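Local atomic coordinates of DNA polymerase (Pyrobaculum calidifontis, PDB entry 5MDN), a protein that probably catalyses template-directed DNA synthesis, adding deoxyribonucleotides from their triphosphates to a growing strand and releasing diphosphate, as a family B DNA polymerase. Residues Pro224-Gly229 with Ala274-Tyr279; Leu189-Ser194 with Arg213-Phe218; Leu348-Gln353 with Arg503-Lys508. All coordinates share one frame; numbering follows the deposited sequence.

Contact 1 (Pro224-Gly229 with Ala274-Tyr279); sequences PDVIVG and ANVDLY
Val226, Ile227, Val228 and Gly229 pair with Ala274, Asn275, Val276 and Asp277 as parallel strands, with axes 4.7 Å apart. The backbone bonds pass in turn between the two strands. Ala274 N gives to Asp225 O, and Ile227 N reaches Ala274 O at 2.8 Å. Val276 N then reaches Ile227 O at 2.8 Å, and Gly229 N gives to Val276 O. Leu278 N closes the ladder on Gly229 O at 2.9 Å, already past the end of its strand.

On the face shared by Val226, Val228, Ala274 and Val276, Val226 can be followed outward. Its CB lies 3.9 Å from Ala274 O. CG1 is anti to the backbone N (chi1 -169°), set beside the partner strand. There it lies by Ala274 O and 3.7 Å from Val276 CG2, with Ala274 CB farther off. Val228 lies alongside Val276, with CG1 against CB.

The other face is mixed: Ile227 is apolar, Asn275 and Asp277 are polar. Asn275 OD1 accepts from Trp237 NE1, and its ND2 gives to Trp268 O. Asp277 N-caps the following helix, its OD1 accepting from Tyr279 N.

This is parallel pairing at an edge of the RNase H-like exonuclease sheet. Gly229 lies about 6 Å from the side chain of Asp236, a magnesium ligand. Strand 165-172 flanks strand 226-229 on its far side. Helix 232-247 packs on Ile227 and Asn275, while Leu362 of helix 362-365 touches Ala274 and Val276.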
ATOM      1  N   PRO A 224     -22.460   8.267  -2.971  1.00 59.40           N
ATOM      2  CA  PRO A 224     -21.144   8.647  -2.453  1.00 58.41           C
ATOM      3  C   PRO A 224     -20.128   8.851  -3.564  1.00 59.31           C
ATOM      4  O   PRO A 224     -20.188   8.226  -4.627  1.00 62.49           O
ATOM      5  CB  PRO A 224     -20.761   7.450  -1.576  1.00 58.24           C
ATOM      6  CG  PRO A 224     -21.414   6.295  -2.251  1.00 59.23           C
ATOM      7  CD  PRO A 224     -22.718   6.825  -2.803  1.00 60.36           C
ATOM      8  N   ASP A 225     -19.179   9.747  -3.298  1.00 58.29           N
ATOM      9  CA  ASP A 225     -18.056   9.959  -4.202  1.00 57.97           C
ATOM     10  C   ASP A 225     -16.900   9.014  -3.899  1.00 57.93           C
ATOM     11  O   ASP A 225     -16.201   8.572  -4.818  1.00 56.58           O
ATOM     12  CB  ASP A 225     -17.579  11.411  -4.118  1.00 59.30           C
ATOM     13  CG  ASP A 225     -18.687  12.405  -4.410  1.00 61.05           C
ATOM     14  OD1 ASP A 225     -19.251  12.359  -5.525  1.00 57.58           O
ATOM     15  OD2 ASP A 225     -18.992  13.236  -3.527  1.00 64.19           O
ATOM     16  N   VAL A 226     -16.681   8.709  -2.621  1.00 56.61           N
ATOM     17  CA  VAL A 226     -15.669   7.756  -2.187  1.00 54.99           C
ATOM     18  C   VAL A 226     -16.350   6.662  -1.375  1.00 55.82           C
ATOM     19  O   VAL A 226     -17.205   6.945  -0.527  1.00 57.87           O
ATOM     20  CB  VAL A 226     -14.560   8.440  -1.358  1.00 55.50           C
ATOM     21  CG1 VAL A 226     -13.388   7.493  -1.156  1.00 56.25           C
ATOM     22  CG2 VAL A 226     -14.106   9.725  -2.035  1.00 57.50           C
ATOM     23  N   ILE A 227     -15.973   5.413  -1.638  1.00 53.34           N
ATOM     24  CA  ILE A 227     -16.402   4.271  -0.841  1.00 52.47           C
ATOM     25  C   ILE A 227     -15.168   3.691  -0.165  1.00 53.28           C
ATOM     26  O   ILE A 227     -14.239   3.231  -0.841  1.00 55.17           O
ATOM     27  CB  ILE A 227     -17.116   3.213  -1.694  1.00 52.36           C
ATOM     28  CG1 ILE A 227     -18.474   3.736  -2.165  1.00 53.93           C
ATOM     29  CG2 ILE A 227     -17.285   1.919  -0.912  1.00 53.72           C
ATOM     30  CD1 ILE A 227     -19.196   2.801  -3.116  1.00 55.82           C
ATOM     31  N   VAL A 228     -15.153   3.711   1.166  1.00 50.24           N
ATOM     32  CA  VAL A 228     -14.015   3.247   1.949  1.00 52.90           C
ATOM     33  C   VAL A 228     -14.400   1.974   2.687  1.00 52.05           C
ATOM     34  O   VAL A 228     -15.523   1.843   3.187  1.00 55.19           O
ATOM     35  CB  VAL A 228     -13.525   4.321   2.940  1.00 56.09           C
ATOM     36  CG1 VAL A 228     -12.408   5.145   2.319  1.00 58.33           C
ATOM     37  CG2 VAL A 228     -14.680   5.213   3.364  1.00 57.30           C
ATOM     38  N   GLY A 229     -13.460   1.033   2.744  1.00 49.77           N
ATOM     39  CA  GLY A 229     -13.608  -0.171   3.535  1.00 51.51           C
ATOM     40  C   GLY A 229     -12.246  -0.613   4.017  1.00 52.03           C
ATOM     41  O   GLY A 229     -11.216  -0.052   3.635  1.00 53.88           O
ATOM     42  N   ALA A 274     -14.642   6.670  -6.260  1.00 50.64           N
ATOM     43  CA  ALA A 274     -13.354   6.165  -5.794  1.00 49.17           C
ATOM     44  C   ALA A 274     -13.585   5.082  -4.743  1.00 47.30           C
ATOM     45  O   ALA A 274     -14.025   5.375  -3.626  1.00 50.25           O
ATOM     46  CB  ALA A 274     -12.503   7.302  -5.234  1.00 50.20           C
ATOM     47  N   ASN A 275     -13.292   3.835  -5.102  1.00 46.66           N
ATOM     48  CA  ASN A 275     -13.295   2.730  -4.148  1.00 47.46           C
ATOM     49  C   ASN A 275     -11.909   2.636  -3.518  1.00 49.96           C
ATOM     50  O   ASN A 275     -10.950   2.205  -4.169  1.00 53.13           O
ATOM     51  CB  ASN A 275     -13.681   1.423  -4.832  1.00 50.11           C
ATOM     52  CG  ASN A 275     -13.624   0.237  -3.892  1.00 53.49           C
ATOM     53  OD1 ASN A 275     -14.100   0.307  -2.757  1.00 57.31           O
ATOM     54  ND2 ASN A 275     -13.047  -0.862  -4.360  1.00 53.24           N
ATOM     55  N   VAL A 276     -11.803   3.038  -2.252  1.00 52.33           N
ATOM     56  CA  VAL A 276     -10.542   3.027  -1.519  1.00 50.83           C
ATOM     57  C   VAL A 276     -10.585   1.905  -0.492  1.00 48.45           C
ATOM     58  O   VAL A 276     -11.558   1.777   0.261  1.00 48.63           O
ATOM     59  CB  VAL A 276     -10.271   4.384  -0.846  1.00 51.77           C
ATOM     60  CG1 VAL A 276      -8.920   4.368  -0.152  1.00 50.54           C
ATOM     61  CG2 VAL A 276     -10.332   5.504  -1.873  1.00 53.44           C
ATOM     62  N   ASP A 277      -9.528   1.099  -0.462  1.00 49.59           N
ATOM     63  CA  ASP A 277      -9.350   0.051   0.538  1.00 49.87           C
ATOM     64  C   ASP A 277      -8.220   0.489   1.461  1.00 49.54           C
ATOM     65  O   ASP A 277      -7.059   0.554   1.042  1.00 50.06           O
ATOM     66  CB  ASP A 277      -9.047  -1.293  -0.124  1.00 49.54           C
ATOM     67  CG  ASP A 277      -8.922  -2.430   0.879  1.00 51.17           C
ATOM     68  OD1 ASP A 277      -9.112  -2.193   2.092  1.00 50.96           O
ATOM     69  OD2 ASP A 277      -8.638  -3.569   0.451  1.00 52.38           O
ATOM     70  N   LEU A 278      -8.563   0.789   2.716  1.00 50.31           N
ATOM     71  CA  LEU A 278      -7.575   1.312   3.653  1.00 49.90           C
ATOM     72  C   LEU A 278      -6.506   0.286   3.999  1.00 50.00           C
ATOM     73  O   LEU A 278      -5.404   0.670   4.399  1.00 51.20           O
ATOM     74  CB  LEU A 278      -8.261   1.810   4.925  1.00 51.20           C
ATOM     75  CG  LEU A 278      -9.297   2.915   4.719  1.00 53.49           C
ATOM     76  CD1 LEU A 278      -9.899   3.341   6.048  1.00 55.56           C
ATOM     77  CD2 LEU A 278      -8.675   4.102   3.999  1.00 53.73           C
ATOM     78  N   TYR A 279      -6.801  -1.008   3.866  1.00 51.66           N
ATOM     79  CA  TYR A 279      -5.773  -2.013   4.107  1.00 52.72           C
ATOM     80  C   TYR A 279      -4.652  -1.943   3.076  1.00 51.62           C
ATOM     81  O   TYR A 279      -3.540  -2.401   3.356  1.00 50.00           O
ATOM     82  CB  TYR A 279      -6.391  -3.412   4.122  1.00 55.19           C
ATOM     83  CG  TYR A 279      -5.420  -4.508   4.510  1.00 59.29           C
ATOM     84  CD1 TYR A 279      -4.613  -4.382   5.633  1.00 61.20           C
ATOM     85  CD2 TYR A 279      -5.317  -5.671   3.757  1.00 63.02           C
ATOM     86  CE1 TYR A 279      -3.725  -5.381   5.992  1.00 64.07           C
ATOM     87  CE2 TYR A 279      -4.433  -6.675   4.109  1.00 65.30           C
ATOM     88  CZ  TYR A 279      -3.640  -6.524   5.226  1.00 67.46           C
ATOM     89  OH  TYR A 279      -2.762  -7.525   5.575  1.00 74.36           O
TER

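Contact 2 (Leu189-Ser194 with Arg213-Phe218); sequences LAVKTS and RGFVDF
Two phenylalanines of helix 213-218, Phe215 and Phe218, pack on Leu189, Val191 and Thr193 of strand 189-193. Helix and strand run nearly parallel, 16° apart, with axes 9.7 Å from each other.

Aliphatic contacts with the ring atoms come first. Leu189 crosses the Phe215 side chain at about a right angle and touches it with both methyls. CD2 comes to 3.5 Å from Phe215 CD1, while CD1 sits over a face of the ring. Val191 CG1 arrives instead at the ring edge, 3.9 Å from Phe215 CD1. Thr193 CG2 meets the other ring, that of Phe218, at its edge, 3.6 Å from Phe218 CE2.

The second kind is CH-pi. Val191 CG2 stands over a face of Phe218, 3.9 Å from the ring centroid and 17° off the normal. The chi1 of -62° puts Val191 CG1 anti to the carbonyl carbon, by Phe215. It sets CG2 between the backbone N and the carbonyl carbon, by Phe218.

Polar groups bond away from this interface. Thr193 OG1 accepts from the backbone N of Arg197 and Gly196, in the turn after the strand.

Phe168 and Leu166 of strand 165-172 extend the apolar layer of the exonuclease sheet, meeting Phe215 and Phe218 respectively. No hydrogen bond joins the two segments. Between them the attachment is apolar packing.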
ATOM      1  N   LEU A 189     -24.459  -6.062   7.391  1.00 66.60           N
ATOM      2  CA  LEU A 189     -23.730  -5.081   6.591  1.00 64.06           C
ATOM      3  C   LEU A 189     -24.075  -3.700   7.129  1.00 63.74           C
ATOM      4  O   LEU A 189     -25.220  -3.256   7.000  1.00 66.18           O
ATOM      5  CB  LEU A 189     -24.086  -5.203   5.110  1.00 63.74           C
ATOM      6  CG  LEU A 189     -23.240  -4.450   4.078  1.00 63.49           C
ATOM      7  CD1 LEU A 189     -23.300  -5.160   2.734  1.00 62.49           C
ATOM      8  CD2 LEU A 189     -23.689  -3.005   3.928  1.00 64.43           C
ATOM      9  N   ALA A 190     -23.095  -3.025   7.720  1.00 62.38           N
ATOM     10  CA  ALA A 190     -23.278  -1.669   8.210  1.00 62.74           C
ATOM     11  C   ALA A 190     -22.705  -0.659   7.227  1.00 62.67           C
ATOM     12  O   ALA A 190     -21.767  -0.950   6.481  1.00 59.98           O
ATOM     13  CB  ALA A 190     -22.621  -1.479   9.576  1.00 63.98           C
ATOM     14  N   VAL A 191     -23.284   0.539   7.237  1.00 59.98           N
ATOM     15  CA  VAL A 191     -22.790   1.664   6.458  1.00 60.07           C
ATOM     16  C   VAL A 191     -22.748   2.891   7.358  1.00 60.98           C
ATOM     17  O   VAL A 191     -23.604   3.062   8.233  1.00 62.88           O
ATOM     18  CB  VAL A 191     -23.657   1.934   5.206  1.00 60.38           C
ATOM     19  CG1 VAL A 191     -23.639   0.734   4.270  1.00 60.32           C
ATOM     20  CG2 VAL A 191     -25.090   2.276   5.602  1.00 60.72           C
ATOM     21  N   LYS A 192     -21.734   3.731   7.159  1.00 62.23           N
ATOM     22  CA  LYS A 192     -21.624   5.004   7.854  1.00 61.51           C
ATOM     23  C   LYS A 192     -21.165   6.052   6.852  1.00 59.89           C
ATOM     24  O   LYS A 192     -20.390   5.757   5.939  1.00 55.23           O
ATOM     25  CB  LYS A 192     -20.656   4.921   9.044  1.00 63.50           C
ATOM     26  CG  LYS A 192     -20.691   6.138   9.959  1.00 64.99           C
ATOM     27  CD  LYS A 192     -19.836   5.935  11.200  1.00 68.04           C
ATOM     28  CE  LYS A 192     -19.664   7.237  11.970  1.00 68.31           C
ATOM     29  NZ  LYS A 192     -20.922   7.669  12.637  1.00 68.43           N
ATOM     30  N   THR A 193     -21.646   7.279   7.032  1.00 59.27           N
ATOM     31  CA  THR A 193     -21.554   8.305   6.006  1.00 64.90           C
ATOM     32  C   THR A 193     -20.967   9.580   6.593  1.00 66.86           C
ATOM     33  O   THR A 193     -21.016   9.816   7.802  1.00 69.84           O
ATOM     34  CB  THR A 193     -22.926   8.624   5.386  1.00 70.42           C
ATOM     35  OG1 THR A 193     -23.687   9.432   6.292  1.00 76.74           O
ATOM     36  CG2 THR A 193     -23.699   7.350   5.089  1.00 74.19           C
ATOM     37  N   SER A 194     -20.405  10.402   5.707  1.00 69.68           N
ATOM     38  CA  SER A 194     -19.842  11.675   6.138  1.00 69.44           C
ATOM     39  C   SER A 194     -20.925  12.648   6.588  1.00 72.57           C
ATOM     40  O   SER A 194     -20.647  13.552   7.385  1.00 75.69           O
ATOM     41  CB  SER A 194     -19.012  12.288   5.010  1.00 67.50           C
ATOM     42  OG  SER A 194     -19.749  12.339   3.803  1.00 67.25           O
ATOM     43  N   ARG A 213     -30.029  -5.897  -1.224  1.00 65.95           N
ATOM     44  CA  ARG A 213     -30.949  -4.896  -1.750  1.00 67.13           C
ATOM     45  C   ARG A 213     -30.832  -3.587  -0.979  1.00 65.78           C
ATOM     46  O   ARG A 213     -30.839  -2.502  -1.572  1.00 66.07           O
ATOM     47  CB  ARG A 213     -32.380  -5.427  -1.688  1.00 69.40           C
ATOM     48  CG  ARG A 213     -33.389  -4.584  -2.441  1.00 70.91           C
ATOM     49  CD  ARG A 213     -33.117  -4.632  -3.936  1.00 72.80           C
ATOM     50  NE  ARG A 213     -32.512  -3.406  -4.442  1.00 73.33           N
ATOM     51  CZ  ARG A 213     -31.747  -3.349  -5.527  1.00 74.17           C
ATOM     52  NH1 ARG A 213     -31.495  -4.449  -6.223  1.00 73.56           N
ATOM     53  NH2 ARG A 213     -31.238  -2.190  -5.921  1.00 76.09           N
ATOM     54  N   GLY A 214     -30.727  -3.671   0.351  1.00 69.06           N
ATOM     55  CA  GLY A 214     -30.610  -2.464   1.155  1.00 68.87           C
ATOM     56  C   GLY A 214     -29.303  -1.727   0.932  1.00 68.03           C
ATOM     57  O   GLY A 214     -29.276  -0.493   0.893  1.00 65.45           O
ATOM     58  N   PHE A 215     -28.200  -2.468   0.802  1.00 67.01           N
ATOM     59  CA  PHE A 215     -26.910  -1.843   0.521  1.00 65.22           C
ATOM     60  C   PHE A 215     -26.938  -1.101  -0.812  1.00 62.28           C
ATOM     61  O   PHE A 215     -26.529   0.063  -0.897  1.00 59.31           O
ATOM     62  CB  PHE A 215     -25.801  -2.895   0.532  1.00 64.40           C
ATOM     63  CG  PHE A 215     -24.433  -2.340   0.250  1.00 65.63           C
ATOM     64  CD1 PHE A 215     -23.964  -1.230   0.934  1.00 65.64           C
ATOM     65  CD2 PHE A 215     -23.612  -2.935  -0.694  1.00 66.91           C
ATOM     66  CE1 PHE A 215     -22.702  -0.720   0.676  1.00 65.71           C
ATOM     67  CE2 PHE A 215     -22.352  -2.431  -0.956  1.00 65.24           C
ATOM     68  CZ  PHE A 215     -21.896  -1.322  -0.271  1.00 66.46           C
ATOM     69  N   VAL A 216     -27.406  -1.771  -1.868  1.00 63.03           N
ATOM     70  CA  VAL A 216     -27.437  -1.159  -3.196  1.00 62.74           C
ATOM     71  C   VAL A 216     -28.317   0.087  -3.189  1.00 63.85           C
ATOM     72  O   VAL A 216     -27.943   1.136  -3.725  1.00 68.67           O
ATOM     73  CB  VAL A 216     -27.907  -2.180  -4.247  1.00 61.63           C
ATOM     74  CG1 VAL A 216     -28.088  -1.504  -5.592  1.00 59.80           C
ATOM     75  CG2 VAL A 216     -26.910  -3.322  -4.358  1.00 61.96           C
ATOM     76  N   ASP A 217     -29.503  -0.012  -2.582  1.00 61.25           N
ATOM     77  CA  ASP A 217     -30.408   1.134  -2.542  1.00 63.52           C
ATOM     78  C   ASP A 217     -29.804   2.297  -1.761  1.00 66.25           C
ATOM     79  O   ASP A 217     -29.997   3.462  -2.128  1.00 67.64           O
ATOM     80  CB  ASP A 217     -31.753   0.725  -1.944  1.00 65.33           C
ATOM     81  CG  ASP A 217     -32.614  -0.051  -2.921  1.00 67.34           C
ATOM     82  OD1 ASP A 217     -32.555   0.259  -4.131  1.00 67.36           O
ATOM     83  OD2 ASP A 217     -33.352  -0.959  -2.483  1.00 67.59           O
ATOM     84  N   PHE A 218     -29.073   2.004  -0.682  1.00 66.25           N
ATOM     85  CA  PHE A 218     -28.474   3.077   0.106  1.00 65.59           C
ATOM     86  C   PHE A 218     -27.380   3.797  -0.677  1.00 63.55           C
ATOM     87  O   PHE A 218     -27.293   5.030  -0.638  1.00 62.29           O
ATOM     88  CB  PHE A 218     -27.921   2.530   1.422  1.00 65.83           C
ATOM     89  CG  PHE A 218     -27.542   3.603   2.408  1.00 66.21           C
ATOM     90  CD1 PHE A 218     -28.473   4.090   3.311  1.00 67.98           C
ATOM     91  CD2 PHE A 218     -26.260   4.128   2.428  1.00 66.70           C
ATOM     92  CE1 PHE A 218     -28.133   5.077   4.216  1.00 67.73           C
ATOM     93  CE2 PHE A 218     -25.915   5.116   3.331  1.00 67.77           C
ATOM     94  CZ  PHE A 218     -26.852   5.591   4.226  1.00 67.23           C
TER

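Contact 3 (Leu348-Gln353 with Arg503-Lys508); sequences LPFLIQ and RQRALK
Gln353 OE1 accepts a weak hydrogen bond from Arg503 NE at 3.1 Å. The N-H points well off the oxygen, with an angle of 130° at the hydrogen. The two side chains cross at about a right angle, and the amide and guanidinium planes are turned steeply against each other. The bond is therefore no flat pairing of the two groups. Gln353 is bent at chi2, which folds its amide back over the start of segment 503-508. CG lies 3.6 Å from Arg503 N, and OE1 also lies by Arg503 CB. The carbon chain of the glutamine thus packs on the backbone of the other helix while its oxygen bonds.

A second polar group meets an aromatic face. The guanidinium of Arg505 lies over the Phe350 ring in a cation-pi stack, with CZ 4.2 Å from the ring centroid. The planes are tilted by 29°, and NH1 makes the closest approach, 3.4 Å from Phe350 CD1. The arginine chain is extended from CG to NE, which carries its head across to the ring.

Ala506 fills the space between these two pairs. Its CB touches Gln353 CB at 3.9 Å, and Phe350 CE1 lies 4.1 Å from the same methyl. The small side chain suits a close crossing: the helix axes approach to 8.7 Å, at an angle of -57°.

Glu502, one residue before the second segment, touches both Phe350 and Gln353. Elsewhere on helix 495-512, Leu507 packs on helix 468-486. The contact thus joins the long helix 326-356, which also touches the exonuclease sheet, to a helix of the polymerase part. Its chemistry is mixed: one weak polar bond, one cation-pi stack and a small apolar centre, with Arg505 exposed at the margin.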
ATOM      1  N   LEU A 348      -7.526   9.523   4.391  1.00 53.38           N
ATOM      2  CA  LEU A 348      -8.011   9.917   3.069  1.00 55.82           C
ATOM      3  C   LEU A 348      -7.502  11.279   2.603  1.00 56.59           C
ATOM      4  O   LEU A 348      -7.208  11.410   1.402  1.00 61.49           O
ATOM      5  CB  LEU A 348      -9.544   9.878   3.044  1.00 58.03           C
ATOM      6  CG  LEU A 348     -10.224   9.937   1.676  1.00 58.74           C
ATOM      7  CD1 LEU A 348      -9.781   8.770   0.808  1.00 60.27           C
ATOM      8  CD2 LEU A 348     -11.736   9.952   1.837  1.00 57.78           C
ATOM      9  N   PRO A 349      -7.394  12.318   3.448  1.00 57.00           N
ATOM     10  CA  PRO A 349      -6.815  13.580   2.950  1.00 56.85           C
ATOM     11  C   PRO A 349      -5.415  13.418   2.383  1.00 56.98           C
ATOM     12  O   PRO A 349      -5.064  14.092   1.406  1.00 54.76           O
ATOM     13  CB  PRO A 349      -6.828  14.482   4.191  1.00 55.38           C
ATOM     14  CG  PRO A 349      -7.923  13.947   5.029  1.00 55.01           C
ATOM     15  CD  PRO A 349      -7.902  12.464   4.824  1.00 55.88           C
ATOM     16  N   PHE A 350      -4.602  12.540   2.975  1.00 55.74           N
ATOM     17  CA  PHE A 350      -3.269  12.279   2.438  1.00 53.22           C
ATOM     18  C   PHE A 350      -3.346  11.589   1.081  1.00 54.62           C
ATOM     19  O   PHE A 350      -2.626  11.955   0.144  1.00 56.05           O
ATOM     20  CB  PHE A 350      -2.466  11.434   3.425  1.00 52.03           C
ATOM     21  CG  PHE A 350      -1.134  10.986   2.896  1.00 50.45           C
ATOM     22  CD1 PHE A 350      -0.121  11.902   2.661  1.00 49.55           C
ATOM     23  CD2 PHE A 350      -0.896   9.648   2.636  1.00 50.05           C
ATOM     24  CE1 PHE A 350       1.107  11.490   2.170  1.00 50.33           C
ATOM     25  CE2 PHE A 350       0.327   9.229   2.147  1.00 51.15           C
ATOM     26  CZ  PHE A 350       1.330  10.150   1.914  1.00 51.09           C
ATOM     27  N   LEU A 351      -4.207  10.574   0.964  1.00 53.57           N
ATOM     28  CA  LEU A 351      -4.304   9.815  -0.279  1.00 54.22           C
ATOM     29  C   LEU A 351      -4.761  10.695  -1.439  1.00 52.96           C
ATOM     30  O   LEU A 351      -4.340  10.490  -2.583  1.00 52.22           O
ATOM     31  CB  LEU A 351      -5.254   8.633  -0.094  1.00 55.78           C
ATOM     32  CG  LEU A 351      -4.712   7.483   0.755  1.00 58.17           C
ATOM     33  CD1 LEU A 351      -5.835   6.560   1.199  1.00 62.55           C
ATOM     34  CD2 LEU A 351      -3.645   6.714  -0.005  1.00 58.55           C
ATOM     35  N   ILE A 352      -5.633  11.670  -1.165  1.00 54.20           N
ATOM     36  CA  ILE A 352      -6.078  12.583  -2.215  1.00 52.65           C
ATOM     37  C   ILE A 352      -4.902  13.389  -2.753  1.00 52.68           C
ATOM     38  O   ILE A 352      -4.764  13.578  -3.968  1.00 53.29           O
ATOM     39  CB  ILE A 352      -7.205  13.492  -1.692  1.00 52.14           C
ATOM     40  CG1 ILE A 352      -8.477  12.675  -1.451  1.00 52.82           C
ATOM     41  CG2 ILE A 352      -7.475  14.633  -2.660  1.00 50.38           C
ATOM     42  CD1 ILE A 352      -9.617  13.471  -0.860  1.00 51.78           C
ATOM     43  N   GLN A 353      -4.030  13.865  -1.861  1.00 54.65           N
ATOM     44  CA  GLN A 353      -2.856  14.606  -2.307  1.00 54.38           C
ATOM     45  C   GLN A 353      -1.848  13.683  -2.978  1.00 53.54           C
ATOM     46  O   GLN A 353      -1.236  14.052  -3.988  1.00 56.45           O
ATOM     47  CB  GLN A 353      -2.217  15.340  -1.129  1.00 53.84           C
ATOM     48  CG  GLN A 353      -3.129  16.356  -0.464  1.00 55.13           C
ATOM     49  CD  GLN A 353      -3.611  17.420  -1.428  1.00 56.17           C
ATOM     50  OE1 GLN A 353      -2.852  17.903  -2.268  1.00 56.22           O
ATOM     51  NE2 GLN A 353      -4.880  17.795  -1.310  1.00 56.61           N
ATOM     52  N   ARG A 503      -0.469  17.930   1.420  1.00 62.77           N
ATOM     53  CA  ARG A 503       0.139  18.088   0.102  1.00 61.40           C
ATOM     54  C   ARG A 503       1.655  18.189   0.204  1.00 56.57           C
ATOM     55  O   ARG A 503       2.381  17.618  -0.620  1.00 53.31           O
ATOM     56  CB  ARG A 503      -0.440  19.319  -0.595  1.00 63.80           C
ATOM     57  CG  ARG A 503       0.434  19.875  -1.709  1.00 64.61           C
ATOM     58  CD  ARG A 503      -0.361  20.728  -2.682  1.00 65.97           C
ATOM     59  NE  ARG A 503      -0.996  19.920  -3.718  1.00 69.30           N
ATOM     60  CZ  ARG A 503      -0.389  19.533  -4.836  1.00 72.29           C
ATOM     61  NH1 ARG A 503       0.871  19.881  -5.062  1.00 73.50           N
ATOM     62  NH2 ARG A 503      -1.039  18.799  -5.728  1.00 73.10           N
ATOM     63  N   GLN A 504       2.154  18.917   1.207  1.00 59.10           N
ATOM     64  CA  GLN A 504       3.596  19.020   1.402  1.00 57.87           C
ATOM     65  C   GLN A 504       4.218  17.655   1.671  1.00 57.00           C
ATOM     66  O   GLN A 504       5.276  17.328   1.118  1.00 55.92           O
ATOM     67  CB  GLN A 504       3.900  19.991   2.545  1.00 57.90           C
ATOM     68  CG  GLN A 504       5.350  19.992   3.023  1.00 59.13           C
ATOM     69  CD  GLN A 504       5.601  18.998   4.142  1.00 58.89           C
ATOM     70  OE1 GLN A 504       6.705  18.472   4.285  1.00 60.34           O
ATOM     71  NE2 GLN A 504       4.574  18.735   4.941  1.00 57.34           N
ATOM     72  N   ARG A 505       3.584  16.843   2.522  1.00 55.50           N
ATOM     73  CA  ARG A 505       4.145  15.531   2.829  1.00 55.67           C
ATOM     74  C   ARG A 505       4.064  14.600   1.624  1.00 51.79           C
ATOM     75  O   ARG A 505       4.979  13.801   1.387  1.00 48.29           O
ATOM     76  CB  ARG A 505       3.436  14.908   4.033  1.00 60.12           C
ATOM     77  CG  ARG A 505       3.913  13.491   4.326  1.00 64.98           C
ATOM     78  CD  ARG A 505       3.536  13.011   5.715  1.00 67.43           C
ATOM     79  NE  ARG A 505       3.701  11.563   5.831  1.00 74.25           N
ATOM     80  CZ  ARG A 505       2.708  10.681   5.760  1.00 80.08           C
ATOM     81  NH1 ARG A 505       1.460  11.090   5.582  1.00 82.40           N
ATOM     82  NH2 ARG A 505       2.966   9.385   5.875  1.00 78.71           N
ATOM     83  N   ALA A 506       2.977  14.687   0.850  1.00 54.77           N
ATOM     84  CA  ALA A 506       2.824  13.817  -0.312  1.00 51.88           C
ATOM     85  C   ALA A 506       3.955  14.024  -1.310  1.00 48.26           C
ATOM     86  O   ALA A 506       4.450  13.062  -1.909  1.00 47.79           O
ATOM     87  CB  ALA A 506       1.471  14.061  -0.979  1.00 53.78           C
ATOM     88  N   LEU A 507       4.377  15.274  -1.503  1.00 47.35           N
ATOM     89  CA  LEU A 507       5.525  15.544  -2.363  1.00 49.41           C
ATOM     90  C   LEU A 507       6.803  14.955  -1.774  1.00 51.78           C
ATOM     91  O   LEU A 507       7.624  14.387  -2.504  1.00 49.68           O
ATOM     92  CB  LEU A 507       5.669  17.047  -2.586  1.00 47.49           C
ATOM     93  CG  LEU A 507       4.594  17.679  -3.470  1.00 46.94           C
ATOM     94  CD1 LEU A 507       4.429  19.161  -3.163  1.00 47.54           C
ATOM     95  CD2 LEU A 507       4.905  17.466  -4.942  1.00 44.75           C
ATOM     96  N   LYS A 508       6.995  15.103  -0.459  1.00 50.41           N
ATOM     97  CA  LYS A 508       8.160  14.531   0.212  1.00 51.63           C
ATOM     98  C   LYS A 508       8.245  13.022   0.002  1.00 50.06           C
ATOM     99  O   LYS A 508       9.311  12.489  -0.329  1.00 48.39           O
ATOM    100  CB  LYS A 508       8.090  14.827   1.709  1.00 56.48           C
ATOM    101  CG  LYS A 508       9.216  14.196   2.506  1.00 60.95           C
ATOM    102  CD  LYS A 508       9.095  14.499   3.986  1.00 64.35           C
ATOM    103  CE  LYS A 508      10.192  13.798   4.772  1.00 67.20           C
ATOM    104  NZ  LYS A 508      10.072  14.035   6.238  1.00 70.47           N
TER

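How the contacts relate
From the N terminus, contact 2 closes first. It bridges 18 residues, bringing helix 209-222 back onto strand 186-193. The chain then passes through a short loop into strand 226-229, where contact 1 opens. Contact 1 spans 44 residues, including helix 232-247, and pairs two strands of the same sheet. Contact 3 bridges 149 residues and joins two long helices. The three loops follow in series; none nests or crosses. Contacts 1 and 2 share the exonuclease sheet without touching. Contact 1 does touch contact 3: Val226 and Val276 pack on Leu348, and Val276 also on Leu351. Helix 326-356 thus lies between the exonuclease sheet and helix 495-512.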